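Local coordinates for virulence protein vsdE (Salmonella enterica, PDB 5LQ7) that acts as a cysteine hydrolase that is delivered as a virulence effector and suppresses host immune responses, at residues K36-I41 and L94-T99; R46-Q51 and H89-L94; Q51-D56 and N168-S173; N57-A62 and N191-L196; N75-S80 and G164-A169. The protein carries 5 engineered substitutions. All coordinates share one frame; numbering follows the deposited sequence.

Contact 1. Residues K36-I41 and L94-T99. Engineered in segment 36-41: Ser40 (natural residue Cys).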
# COMPACT_ATOMS: atom_id res chain seq x y z
N LYS A 36 -10.98 -11.62 3.41
CA LYS A 36 -10.66 -12.96 3.85
C LYS A 36 -10.33 -13.87 2.68
O LYS A 36 -9.40 -14.63 2.74
CB LYS A 36 -11.83 -13.54 4.66
CG LYS A 36 -11.53 -14.94 5.20
CD LYS A 36 -12.64 -15.43 6.10
CE LYS A 36 -12.35 -16.85 6.55
NZ LYS A 36 -13.46 -17.46 7.37
N ASP A 37 -11.12 -13.80 1.64
CA ASP A 37 -10.94 -14.67 0.48
C ASP A 37 -9.66 -14.32 -0.29
O ASP A 37 -8.97 -15.20 -0.83
CB ASP A 37 -12.16 -14.54 -0.42
CG ASP A 37 -13.40 -15.20 0.20
OD1 ASP A 37 -13.26 -16.09 1.09
OD2 ASP A 37 -14.50 -14.80 -0.19
N ALA A 38 -9.35 -13.04 -0.34
CA ALA A 38 -8.16 -12.57 -1.02
C ALA A 38 -6.85 -12.81 -0.29
O ALA A 38 -5.81 -13.08 -0.90
CB ALA A 38 -8.29 -11.11 -1.36
N LEU A 39 -6.88 -12.72 1.02
CA LEU A 39 -5.66 -12.57 1.77
C LEU A 39 -5.01 -13.89 2.08
O LEU A 39 -5.69 -14.81 2.53
CB LEU A 39 -5.99 -11.82 3.06
CG LEU A 39 -4.84 -11.35 3.93
CD1 LEU A 39 -4.11 -10.24 3.22
CD2 LEU A 39 -5.36 -10.83 5.24
N SER A 40 -3.69 -14.00 1.85
CA SER A 40 -2.88 -15.11 2.37
C SER A 40 -1.89 -14.59 3.41
O SER A 40 -1.30 -13.50 3.26
CB SER A 40 -2.08 -15.78 1.25
OG SER A 40 -2.96 -16.48 0.40
N ILE A 41 -1.70 -15.36 4.48
CA ILE A 41 -0.77 -15.05 5.54
C ILE A 41 0.30 -16.13 5.59
O ILE A 41 0.01 -17.28 5.92
CB ILE A 41 -1.52 -14.97 6.87
CG1 ILE A 41 -2.63 -13.91 6.80
CG2 ILE A 41 -0.58 -14.71 8.04
CD1 ILE A 41 -3.47 -13.77 8.06
N LEU A 94 1.95 -10.93 4.18
CA LEU A 94 0.63 -10.80 3.52
C LEU A 94 0.73 -10.72 2.00
O LEU A 94 1.64 -10.11 1.42
CB LEU A 94 -0.04 -9.54 4.05
CG LEU A 94 -0.25 -9.40 5.54
CD1 LEU A 94 -1.00 -8.09 5.86
CD2 LEU A 94 -1.00 -10.59 6.09
N SER A 95 -0.21 -11.37 1.32
CA SER A 95 -0.31 -11.25 -0.10
C SER A 95 -1.77 -11.40 -0.48
O SER A 95 -2.60 -11.82 0.36
CB SER A 95 0.54 -12.29 -0.81
OG SER A 95 0.12 -13.59 -0.47
N SER A 96 -2.08 -11.00 -1.70
CA SER A 96 -3.46 -11.04 -2.19
C SER A 96 -3.60 -11.85 -3.48
O SER A 96 -2.82 -11.72 -4.38
CB SER A 96 -3.99 -9.63 -2.42
OG SER A 96 -5.25 -9.71 -3.09
N LYS A 97 -4.67 -12.65 -3.52
CA LYS A 97 -5.08 -13.41 -4.78
C LYS A 97 -6.47 -12.98 -5.15
O LYS A 97 -7.23 -13.72 -5.78
CB LYS A 97 -4.99 -14.92 -4.51
CG LYS A 97 -5.72 -15.33 -3.25
CD LYS A 97 -5.68 -16.82 -2.97
CE LYS A 97 -6.55 -17.19 -1.78
NZ LYS A 97 -6.19 -16.40 -0.55
N ASN A 98 -6.82 -11.75 -4.77
CA ASN A 98 -8.16 -11.17 -4.97
C ASN A 98 -8.71 -11.26 -6.41
O ASN A 98 -8.09 -10.77 -7.36
CB ASN A 98 -8.08 -9.66 -4.58
CG ASN A 98 -9.44 -9.02 -4.38
OD1 ASN A 98 -10.49 -9.70 -4.40
ND2 ASN A 98 -9.44 -7.69 -4.18
N THR A 99 -9.89 -11.86 -6.56
CA THR A 99 -10.55 -11.93 -7.87
C THR A 99 -11.70 -10.93 -7.97
O THR A 99 -12.36 -10.84 -9.01
CB THR A 99 -11.14 -13.36 -8.13
OG1 THR A 99 -12.00 -13.73 -7.06
CG2 THR A 99 -10.03 -14.40 -8.26
O HOH W 1 1.19 -14.57 1.88
O HOH W 2 -1.95 -14.95 -1.91
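Ala38 CB stands above the amide plane of Asn98, beside its CB end, 3.5 Å from Asn98 CB, while Asn98 OD1 accepts from Ala100 N. The flat carbonyls are approached differently: Ser95 N comes to Ser40 O in the carbonyl plane, whereas Lys97 NZ stands above the plane of Asp37 O, 3.0 Å away. Lys97 is turned back to reach it, CG lying between its own backbone N and carbonyl carbon (chi1 51°) and the chain bending again at the last torsion; NZ also has weak bonds to Ala38 O and Ser40 OG. These bonds tie the end of helix 29-38 to a two-stranded antiparallel ribbon of 39-41 and 94-96. Ser40 N and Ser95 O, 2.9 Å apart, form one half of the hydrogen-bonded pair. Beyond the strand, Lys97 N binds Ala38 O, and Ser96 OG closes an ST turn by accepting Asn98 N. Leu39, Ile41, Leu94 and Ser96 share one face, where Ile41 CG1 lies alongside Leu94 CD2 at 3.8 Å and helices 76-89 and 108-116 cover the leucines. On the other, a water joins engineered Ser40 OG, at 2.9 Å, to Ser95 OG.

Contact 2. Residues R46-Q51 and H89-L94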
# COMPACT_ATOMS: atom_id res chain seq x y z
N ARG A 46 11.43 -16.95 8.47
CA ARG A 46 12.33 -16.89 7.35
C ARG A 46 13.27 -15.74 7.60
O ARG A 46 13.04 -14.93 8.49
CB ARG A 46 11.58 -16.66 6.04
CG ARG A 46 10.73 -17.83 5.60
CD ARG A 46 9.57 -17.33 4.77
NE ARG A 46 8.63 -16.56 5.60
CZ ARG A 46 7.75 -15.69 5.13
NH1 ARG A 46 7.68 -15.44 3.83
NH2 ARG A 46 6.95 -15.04 5.96
N ILE A 47 14.32 -15.68 6.79
CA ILE A 47 15.24 -14.56 6.82
C ILE A 47 14.47 -13.25 6.54
O ILE A 47 13.69 -13.17 5.59
CB ILE A 47 16.39 -14.75 5.80
CG1 ILE A 47 17.16 -16.06 6.08
CG2 ILE A 47 17.36 -13.57 5.85
CD1 ILE A 47 18.09 -16.46 4.94
N LEU A 48 14.65 -12.27 7.41
CA LEU A 48 14.08 -10.96 7.22
C LEU A 48 14.77 -10.19 6.11
O LEU A 48 15.97 -10.39 5.82
CB LEU A 48 14.17 -10.13 8.54
CG LEU A 48 13.29 -10.62 9.71
CD1 LEU A 48 13.56 -9.80 10.96
CD2 LEU A 48 11.82 -10.55 9.35
N TYR A 49 14.04 -9.26 5.50
CA TYR A 49 14.66 -8.23 4.74
C TYR A 49 15.55 -7.39 5.67
O TYR A 49 15.22 -7.24 6.85
CB TYR A 49 13.62 -7.34 4.05
CG TYR A 49 12.96 -8.01 2.92
CD1 TYR A 49 13.54 -7.99 1.65
CD2 TYR A 49 11.74 -8.67 3.09
CE1 TYR A 49 12.91 -8.61 0.56
CE2 TYR A 49 11.10 -9.28 2.01
CZ TYR A 49 11.69 -9.25 0.76
OH TYR A 49 11.10 -9.89 -0.33
N PRO A 50 16.60 -6.76 5.12
CA PRO A 50 17.48 -5.90 5.91
C PRO A 50 16.79 -4.68 6.50
O PRO A 50 15.78 -4.21 5.96
CB PRO A 50 18.55 -5.47 4.89
CG PRO A 50 18.49 -6.43 3.81
CD PRO A 50 17.05 -6.84 3.72
N GLN A 51 17.35 -4.11 7.55
CA GLN A 51 16.79 -2.95 8.18
C GLN A 51 16.86 -1.78 7.21
O GLN A 51 15.91 -1.01 7.07
CB GLN A 51 17.53 -2.63 9.51
CG GLN A 51 16.59 -2.39 10.69
CD GLN A 51 15.57 -3.53 10.88
OE1 GLN A 51 15.95 -4.70 10.93
NE2 GLN A 51 14.29 -3.18 10.93
N HIS A 89 7.22 -4.96 8.89
CA HIS A 89 7.75 -6.16 9.57
C HIS A 89 8.97 -6.73 8.91
O HIS A 89 9.48 -7.74 9.37
CB HIS A 89 6.65 -7.20 9.64
CG HIS A 89 5.57 -6.82 10.58
ND1 HIS A 89 5.74 -6.78 11.97
CD2 HIS A 89 4.31 -6.38 10.36
CE1 HIS A 89 4.61 -6.36 12.53
NE2 HIS A 89 3.74 -6.11 11.57
N ARG A 90 9.42 -6.08 7.82
CA ARG A 90 10.54 -6.54 7.03
C ARG A 90 10.44 -7.98 6.62
O ARG A 90 11.44 -8.74 6.61
CB ARG A 90 11.87 -6.27 7.79
CG ARG A 90 12.19 -4.80 7.95
CD ARG A 90 12.51 -4.18 6.60
NE ARG A 90 13.20 -2.91 6.71
CZ ARG A 90 12.60 -1.72 6.76
NH1 ARG A 90 11.27 -1.61 6.78
NH2 ARG A 90 13.33 -0.63 6.79
N GLN A 91 9.23 -8.40 6.23
CA GLN A 91 8.99 -9.77 5.83
C GLN A 91 7.82 -9.90 4.87
O GLN A 91 6.84 -9.15 4.98
CB GLN A 91 8.73 -10.68 7.07
CG GLN A 91 8.70 -12.16 6.73
CD GLN A 91 9.98 -12.67 5.98
OE1 GLN A 91 10.14 -12.52 4.74
NE2 GLN A 91 10.91 -13.24 6.74
N ASP A 92 7.91 -10.87 3.99
CA ASP A 92 6.85 -11.21 3.05
C ASP A 92 5.83 -12.05 3.79
O ASP A 92 5.93 -13.25 3.82
CB ASP A 92 7.42 -11.95 1.85
CG ASP A 92 8.26 -11.07 0.92
OD1 ASP A 92 7.99 -9.87 0.81
OD2 ASP A 92 9.18 -11.59 0.25
N ILE A 93 4.85 -11.39 4.42
CA ILE A 93 3.82 -12.08 5.21
C ILE A 93 2.48 -12.11 4.48
O ILE A 93 1.93 -13.17 4.27
CB ILE A 93 3.67 -11.45 6.59
CG1 ILE A 93 5.01 -11.53 7.34
CG2 ILE A 93 2.52 -12.10 7.37
CD1 ILE A 93 5.03 -10.83 8.65
N LEU A 94 1.95 -10.93 4.18
CA LEU A 94 0.63 -10.80 3.52
C LEU A 94 0.73 -10.72 2.00
O LEU A 94 1.64 -10.11 1.42
CB LEU A 94 -0.04 -9.54 4.05
CG LEU A 94 -0.25 -9.40 5.54
CD1 LEU A 94 -1.00 -8.09 5.86
CD2 LEU A 94 -1.00 -10.59 6.09
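Tyr49 and Arg90 bring two loops together where helix 76-89 ends in a Schellman motif, Arg90 taking the positive phi (51°) that turns the chain out of the helix. Backbone pairing here is slight: Tyr49 N donates to Arg90 O over 2.9 Å. Most of the joining is done by side chains that seize main-chain carbonyls. The Arg90 guanidinium uses one edge, its NE reaching Pro50 O and its NH2 reaching Gln51 O at 2.6 Å, both acceptors near the guanidinium plane; NH1 turns back to Ile87 O in the helix. Arg46 acts in the reverse direction, NH1 and NH2 together gripping Asp92 O end-on, with 2.8 Å from NH1, while NE is held by Lys44 O. Gln91 NE2 donates to Ile47 O, approaching from well above the carbonyl plane, and Gln91 OE1 takes Asp92 N, so both ends of the amide are engaged. Stacking adds to this: the Gln91 chain bends at chi2 (54°), which folds its amide over the Arg46 guanidinium, planes 17° apart and CD over the centre. Apolar contact is modest, with Leu48 CD2 3.8 Å from Gln91 CB. Asp92 OD2 bonds a di(hydroxyethyl)ether, probably from the crystallisation liquor. The one carboxylate bond between the loops is Tyr49 OH to the syn side of Asp92 OD2, across 2.6 Å, the carboxylate standing steeply at the ring edge.

Contact 3. Residues Q51-D56 and N168-S173. Engineered in segment 168-173: Ser173 (natural residue Cys).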
# COMPACT_ATOMS: atom_id res chain seq x y z
N GLN A 51 17.35 -4.11 7.55
CA GLN A 51 16.79 -2.95 8.18
C GLN A 51 16.86 -1.78 7.21
O GLN A 51 15.91 -1.01 7.07
CB GLN A 51 17.53 -2.63 9.51
CG GLN A 51 16.59 -2.39 10.69
CD GLN A 51 15.57 -3.53 10.88
OE1 GLN A 51 15.95 -4.70 10.93
NE2 GLN A 51 14.29 -3.18 10.93
N ASN A 52 17.98 -1.67 6.52
CA ASN A 52 18.13 -0.65 5.49
C ASN A 52 17.81 -1.26 4.14
O ASN A 52 18.58 -2.03 3.58
CB ASN A 52 19.52 -0.05 5.51
CG ASN A 52 19.63 1.19 4.61
OD1 ASN A 52 18.88 2.14 4.78
ND2 ASN A 52 20.50 1.14 3.64
N LEU A 53 16.63 -0.95 3.64
CA LEU A 53 16.12 -1.58 2.41
C LEU A 53 16.80 -1.05 1.16
O LEU A 53 17.17 0.13 1.07
CB LEU A 53 14.62 -1.35 2.29
CG LEU A 53 13.72 -2.04 3.28
CD1 LEU A 53 12.33 -1.49 3.17
CD2 LEU A 53 13.72 -3.53 3.05
N SER A 54 16.96 -1.92 0.20
CA SER A 54 17.41 -1.55 -1.09
C SER A 54 16.22 -1.41 -2.01
O SER A 54 15.13 -1.88 -1.76
CB SER A 54 18.36 -2.62 -1.65
OG SER A 54 17.67 -3.77 -1.99
N ARG A 55 16.45 -0.74 -3.12
CA ARG A 55 15.47 -0.63 -4.16
C ARG A 55 15.06 -1.98 -4.70
O ARG A 55 13.90 -2.26 -4.94
CB ARG A 55 16.01 0.31 -5.23
CG ARG A 55 15.01 0.70 -6.24
CD ARG A 55 15.55 1.79 -7.15
NE ARG A 55 14.54 2.13 -8.14
CZ ARG A 55 14.36 1.52 -9.28
NH1 ARG A 55 15.16 0.53 -9.65
NH2 ARG A 55 13.38 1.91 -10.09
N ASP A 56 16.05 -2.85 -4.89
CA ASP A 56 15.78 -4.25 -5.27
C ASP A 56 14.87 -5.04 -4.27
O ASP A 56 14.01 -5.86 -4.65
CB ASP A 56 17.09 -5.01 -5.45
CG ASP A 56 16.88 -6.40 -6.03
OD1 ASP A 56 16.28 -6.53 -7.11
OD2 ASP A 56 17.33 -7.36 -5.39
N ASN A 168 2.26 3.06 -2.67
CA ASN A 168 3.19 3.15 -1.53
C ASN A 168 4.38 4.04 -1.84
O ASN A 168 4.69 4.29 -3.00
CB ASN A 168 3.68 1.76 -1.19
CG ASN A 168 2.55 0.80 -0.79
OD1 ASN A 168 1.77 0.36 -1.63
ND2 ASN A 168 2.50 0.49 0.50
N ALA A 169 5.07 4.46 -0.82
CA ALA A 169 6.33 5.16 -1.00
C ALA A 169 7.24 4.78 0.16
O ALA A 169 6.81 4.71 1.33
CB ALA A 169 6.13 6.63 -1.04
N VAL A 170 8.51 4.58 -0.16
CA VAL A 170 9.54 4.28 0.82
C VAL A 170 10.75 5.16 0.55
O VAL A 170 11.15 5.32 -0.60
CB VAL A 170 9.92 2.77 0.81
CG1 VAL A 170 11.06 2.46 1.78
CG2 VAL A 170 8.73 1.88 1.16
N VAL A 171 11.35 5.68 1.59
CA VAL A 171 12.59 6.45 1.45
C VAL A 171 13.74 5.47 1.45
O VAL A 171 13.89 4.68 2.38
CB VAL A 171 12.76 7.45 2.60
CG1 VAL A 171 14.10 8.19 2.45
CG2 VAL A 171 11.59 8.42 2.64
N ILE A 172 14.55 5.50 0.38
CA ILE A 172 15.68 4.65 0.26
C ILE A 172 16.95 5.45 0.55
O ILE A 172 17.13 6.51 -0.04
CB ILE A 172 15.73 3.98 -1.10
CG1 ILE A 172 14.52 3.03 -1.25
CG2 ILE A 172 17.02 3.18 -1.28
CD1 ILE A 172 14.55 1.87 -0.27
N SER A 173 17.80 4.91 1.41
CA SER A 173 19.08 5.56 1.78
C SER A 173 20.27 4.72 1.34
O SER A 173 20.58 3.73 2.01
CB SER A 173 19.10 5.72 3.30
OG SER A 173 18.21 6.73 3.69
O HOH W 3 17.20 2.41 2.59
O HOH W 4 19.79 0.84 0.31
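Asn52 meets Ser173 where the loop leading into helix 55-65 passes the end of strand 163-172, a central strand of the antiparallel sheet. Ser54 is the N-cap of that helix, its OG accepting Asn57 N. From CB, the Asn52 side chain runs with CG anti to the backbone N (chi1 -170°), which carries the amide across to the strand end. CG comes to 3.8 Å from Ser173 O. The amide then divides its work. On one branch, ND2 donates to Ser173 O at 3.1 Å, a nearly straight bond (168°) lying in the amide plane and pointing almost along the C=O axis. On the other, OD1 accepts from a water that also donates to Leu53 O and receives Ser173 N, so one solvent molecule ties three polar atoms of both segments. Engineered Ser173 sends its own OG to Tyr140. Next to these polar bonds the contact turns apolar: Leu53 CD1 faces Val170 CG1 at 4.4 Å, and Ile172 CD1, less certain because that side chain has two conformers, lies 3.4 Å from Leu53 O and 4.1 Å from Leu53 CB. Ile87 of helix 76-89 touches both Leu53 and Val170. A second water donates to Leu53 O at 2.8 Å and reaches Ser173 O only weakly.

Contact 4. Residues N57-A62 and N191-L196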
# COMPACT_ATOMS: atom_id res chain seq x y z
N ASN A 57 15.08 -4.79 -3.00
CA ASN A 57 14.22 -5.36 -1.96
C ASN A 57 12.76 -4.95 -2.19
O ASN A 57 11.87 -5.75 -2.06
CB ASN A 57 14.59 -4.91 -0.56
CG ASN A 57 15.94 -5.44 -0.05
OD1 ASN A 57 16.52 -4.80 0.81
ND2 ASN A 57 16.36 -6.59 -0.49
N LEU A 58 12.55 -3.68 -2.51
CA LEU A 58 11.20 -3.17 -2.74
C LEU A 58 10.53 -3.82 -3.91
O LEU A 58 9.33 -4.07 -3.90
CB LEU A 58 11.20 -1.68 -2.94
CG LEU A 58 11.70 -0.83 -1.78
CD1 LEU A 58 11.61 0.67 -2.22
CD2 LEU A 58 10.94 -1.10 -0.50
N LYS A 59 11.32 -4.14 -4.96
CA LYS A 59 10.76 -4.77 -6.10
C LYS A 59 10.32 -6.20 -5.72
O LYS A 59 9.24 -6.65 -6.13
CB LYS A 59 11.82 -4.87 -7.25
CG LYS A 59 11.25 -4.71 -8.64
CD LYS A 59 12.29 -4.00 -9.53
CE LYS A 59 12.10 -4.29 -11.01
NZ LYS A 59 10.85 -3.70 -11.55
N GLN A 60 11.13 -6.88 -4.93
CA GLN A 60 10.80 -8.23 -4.52
C GLN A 60 9.53 -8.23 -3.62
O GLN A 60 8.61 -9.05 -3.77
CB GLN A 60 11.97 -8.88 -3.79
CG GLN A 60 11.71 -10.35 -3.46
CD GLN A 60 12.87 -11.05 -2.76
OE1 GLN A 60 13.94 -10.48 -2.58
NE2 GLN A 60 12.64 -12.29 -2.36
N MET A 61 9.46 -7.25 -2.76
CA MET A 61 8.30 -7.12 -1.88
C MET A 61 7.04 -6.79 -2.64
O MET A 61 5.96 -7.33 -2.32
CB MET A 61 8.61 -6.08 -0.76
CG MET A 61 9.75 -6.55 0.07
SD MET A 61 9.97 -5.47 1.47
CE MET A 61 8.77 -6.25 2.59
N ALA A 62 7.13 -5.92 -3.65
CA ALA A 62 5.94 -5.55 -4.41
C ALA A 62 5.44 -6.73 -5.22
O ALA A 62 4.24 -6.93 -5.41
CB ALA A 62 6.20 -4.33 -5.29
N ASN A 191 4.77 -1.39 -14.31
CA ASN A 191 5.80 -0.51 -13.81
C ASN A 191 5.65 -0.34 -12.29
O ASN A 191 5.06 0.64 -11.80
CB ASN A 191 5.73 0.85 -14.52
CG ASN A 191 6.91 1.71 -14.28
OD1 ASN A 191 7.96 1.24 -13.80
ND2 ASN A 191 6.77 3.00 -14.56
N ILE A 192 6.17 -1.33 -11.56
CA ILE A 192 5.91 -1.36 -10.12
C ILE A 192 6.74 -0.37 -9.35
O ILE A 192 6.33 0.00 -8.23
CB ILE A 192 6.05 -2.77 -9.54
CG1 ILE A 192 7.43 -3.34 -9.66
CG2 ILE A 192 4.96 -3.66 -10.12
CD1 ILE A 192 7.58 -4.70 -8.97
N LEU A 193 7.87 0.05 -9.90
CA LEU A 193 8.71 1.07 -9.30
C LEU A 193 8.79 2.29 -10.24
O LEU A 193 9.86 2.56 -10.86
CB LEU A 193 10.10 0.54 -8.95
CG LEU A 193 10.33 -0.02 -7.57
CD1 LEU A 193 9.34 -0.95 -7.06
CD2 LEU A 193 11.74 -0.61 -7.52
N PRO A 194 7.71 3.06 -10.34
CA PRO A 194 7.75 4.21 -11.25
C PRO A 194 8.61 5.32 -10.72
O PRO A 194 8.77 5.46 -9.50
CB PRO A 194 6.29 4.65 -11.30
CG PRO A 194 5.76 4.25 -9.96
CD PRO A 194 6.41 2.98 -9.63
N SER A 195 9.17 6.10 -11.62
CA SER A 195 9.82 7.32 -11.26
C SER A 195 8.73 8.36 -10.99
O SER A 195 7.57 8.18 -11.33
CB SER A 195 10.75 7.76 -12.39
OG SER A 195 9.99 8.25 -13.50
N LEU A 196 9.12 9.50 -10.41
CA LEU A 196 8.19 10.59 -10.17
C LEU A 196 7.56 11.02 -11.48
O LEU A 196 6.35 11.15 -11.57
CB LEU A 196 8.94 11.79 -9.57
CG LEU A 196 8.03 13.02 -9.33
CD1 LEU A 196 7.08 12.74 -8.21
CD2 LEU A 196 8.89 14.23 -8.98
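Van der Waals contact, with the Lys59 chain among the apolar side chains, makes this buried contact, in which Lys59 and Ala62 of helix 55-65 receive Ile192 and Leu193 from the loop between strand 180-184 and helix 196-200. No hydrogen bond crosses it. Ile192 and Leu193 share the loop side about equally; Ile192 uses its tip. Its CG1 occupies the position between backbone N and carbonyl carbon (chi1 63°), and the extended branch beyond carries CD1 into the angle between two helix residues one turn apart. There CD1 lies 3.7 Å from Lys59 CG and 3.9 Å from Ala62 CB. Lys59 runs at about a right angle to Ile192, and its bent course brings even NZ to within 3.9 Å of Ile192 CG1. Midway along the chain, Lys59 CD meets Leu193 CD2 at 4.0 Å. Leu193 CD1 lies against the helix backbone, 4.2 Å from Lys59 CA. Backbone bonding of Ile192 to Asp185 holds the loop beside the strand it follows. Leu58 and Ala62 also pack on Ile184 of that strand, while Met61 packs on Leu83, Asn86 and Ile87 of helix 76-89. Helix thus lies against sheet, as in the alpha/beta fold of clan CA peptidases, to which the family is assigned.

Contact 5. Residues N75-S80 and G164-A169. Engineered in segment 75-80: Ala76 (natural residue Cys). Unlike the reference sequence in segment 164-169: Gly164 (reference Arg). With TRS (2-amino-2-hydroxymethyl-propane-1,3-diol), chain B.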
# COMPACT_ATOMS: atom_id res chain seq x y z
N ASN A 75 -7.05 -5.29 -6.05
CA ASN A 75 -7.57 -4.00 -5.64
C ASN A 75 -6.43 -3.27 -4.90
O ASN A 75 -5.89 -3.81 -3.96
CB ASN A 75 -8.77 -4.13 -4.68
CG ASN A 75 -9.50 -2.81 -4.42
OD1 ASN A 75 -8.89 -1.73 -4.21
ND2 ASN A 75 -10.78 -2.85 -4.44
N ALA A 76 -6.12 -2.11 -5.39
CA ALA A 76 -4.98 -1.34 -4.88
C ALA A 76 -5.07 -1.05 -3.38
O ALA A 76 -4.03 -0.89 -2.73
CB ALA A 76 -4.84 -0.05 -5.62
N VAL A 77 -6.26 -0.90 -2.82
CA VAL A 77 -6.37 -0.57 -1.41
C VAL A 77 -5.82 -1.72 -0.57
O VAL A 77 -5.09 -1.50 0.41
CB VAL A 77 -7.81 -0.29 -0.99
CG1 VAL A 77 -7.84 0.05 0.53
CG2 VAL A 77 -8.36 0.88 -1.77
N LEU A 78 -6.16 -2.93 -0.96
CA LEU A 78 -5.71 -4.10 -0.23
C LEU A 78 -4.22 -4.38 -0.48
O LEU A 78 -3.45 -4.62 0.47
CB LEU A 78 -6.54 -5.31 -0.58
CG LEU A 78 -6.21 -6.61 0.19
CD1 LEU A 78 -6.26 -6.37 1.71
CD2 LEU A 78 -7.14 -7.71 -0.28
N LEU A 79 -3.80 -4.29 -1.73
CA LEU A 79 -2.39 -4.50 -2.07
C LEU A 79 -1.45 -3.56 -1.33
O LEU A 79 -0.42 -3.97 -0.79
CB LEU A 79 -2.17 -4.41 -3.55
CG LEU A 79 -2.77 -5.48 -4.43
CD1 LEU A 79 -2.77 -5.04 -5.87
CD2 LEU A 79 -2.04 -6.83 -4.27
N SER A 80 -1.80 -2.28 -1.33
CA SER A 80 -0.96 -1.27 -0.71
C SER A 80 -0.87 -1.47 0.79
O SER A 80 0.20 -1.20 1.40
CB SER A 80 -1.47 0.13 -1.01
OG SER A 80 -1.49 0.37 -2.39
N GLY A 164 -10.09 6.68 -7.58
CA GLY A 164 -9.28 6.67 -6.37
C GLY A 164 -8.27 5.56 -6.47
O GLY A 164 -8.57 4.51 -7.00
N HIS A 165 -7.07 5.80 -5.96
CA HIS A 165 -6.01 4.81 -6.07
C HIS A 165 -5.11 4.91 -4.83
O HIS A 165 -4.85 5.99 -4.40
CB HIS A 165 -5.23 5.05 -7.33
CG HIS A 165 -4.23 3.97 -7.66
ND1 HIS A 165 -4.53 2.60 -7.69
CD2 HIS A 165 -2.91 4.06 -7.94
CE1 HIS A 165 -3.44 1.95 -8.04
NE2 HIS A 165 -2.46 2.82 -8.19
N ASP A 166 -4.64 3.76 -4.35
CA ASP A 166 -3.69 3.73 -3.25
C ASP A 166 -2.39 3.12 -3.78
O ASP A 166 -2.41 2.22 -4.60
CB ASP A 166 -4.19 2.90 -2.08
CG ASP A 166 -5.03 3.70 -1.06
OD1 ASP A 166 -5.62 4.69 -1.39
OD2 ASP A 166 -5.06 3.28 0.15
N PHE A 167 -1.26 3.60 -3.29
CA PHE A 167 0.03 3.05 -3.64
C PHE A 167 0.98 3.32 -2.49
O PHE A 167 0.53 3.71 -1.39
CB PHE A 167 0.55 3.51 -5.03
CG PHE A 167 0.56 4.99 -5.21
CD1 PHE A 167 -0.60 5.67 -5.49
CD2 PHE A 167 1.74 5.70 -5.07
CE1 PHE A 167 -0.58 7.05 -5.65
CE2 PHE A 167 1.75 7.06 -5.25
CZ PHE A 167 0.59 7.74 -5.53
N ASN A 168 2.26 3.06 -2.67
CA ASN A 168 3.19 3.15 -1.53
C ASN A 168 4.38 4.04 -1.84
O ASN A 168 4.69 4.29 -3.00
CB ASN A 168 3.68 1.76 -1.19
CG ASN A 168 2.55 0.80 -0.79
OD1 ASN A 168 1.77 0.36 -1.63
ND2 ASN A 168 2.50 0.49 0.50
N ALA A 169 5.07 4.46 -0.82
CA ALA A 169 6.33 5.16 -1.00
C ALA A 169 7.24 4.78 0.16
O ALA A 169 6.81 4.71 1.33
CB ALA A 169 6.13 6.63 -1.04
C TRS B . -7.68 1.27 -8.89
C1 TRS B . -9.21 1.34 -8.95
C2 TRS B . -7.07 1.99 -10.08
C3 TRS B . -7.16 -0.15 -8.77
N TRS B . -7.33 1.98 -7.66
O1 TRS B . -9.66 0.64 -10.11
O2 TRS B . -7.24 3.42 -9.93
O3 TRS B . -7.58 -0.83 -7.57
O HOH W 5 -4.39 1.10 1.32
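The start of helix 76-89 facing His165 on strand 163-172 has the layout of a papain-like active site, in which a nucleophile at a helix N-terminus is set against a histidine on the sheet; here position 76 is an engineered alanine in place of the natural cysteine. Ala76 CB lies 3.4 Å from His165 ND1. On the far side of the ring, NE2 bonds to Asp185, which would orient the imidazole and is consistent with the third member of a catalytic triad. A Tris molecule, probably from the crystallisation liquor, occupies the site: its N meets His165 ND1 at the ring edge over 2.9 Å and also donates to Gly164 O, while its O3 accepts Ala76 N. Asn75 is the N-cap, OD1 accepting Val77 N at 3.1 Å. Ser80 OG donates to Ala76 O (2.9 Å) and packs against the strand backbone, 3.0 Å from Asp166 O. Asn168 fixes helix to strand: with CG anti to its carbonyl carbon (chi1 -60°), its ND2 reaches Ser80 O at 3.0 Å, on a lone pair in the carbonyl plane and almost straight (172°). A water on Val77 O lies 2.6 Å from Asp166 OD2, which also pairs with Arg212, while OD1 bonds Ser151 OG. Segments 76-80 and 164-169 run 15° apart; strands 147-157 and 180-184 flank the strand, and helix 108-116 packs on Val77 and Leu78.

Contacts 1, 4 and 5 are buried, whereas contacts 2 and 3 lie partly open to solvent. Burial does not decide the chemistry: contact 5, nearest the centre of the chain, combines a bound ligand with polar bonds, contact 4 has no hydrogen bond across it and is mainly hydrocarbon packing, and contact 2 relies on side chains capturing backbone carbonyls. Contact 1 alone pairs strands, and bridging waters occur in contacts 1, 3 and 5. Several elements recur. Helix 55-65 serves contacts 3 and 4, which meet through Leu58; strand 163-172 serves contacts 3 and 5. Contacts 1 and 2 share Leu94, contacts 2 and 3 share Gln51, and Ala38 and Asn98 of contact 1 pack against the helix start of contact 5.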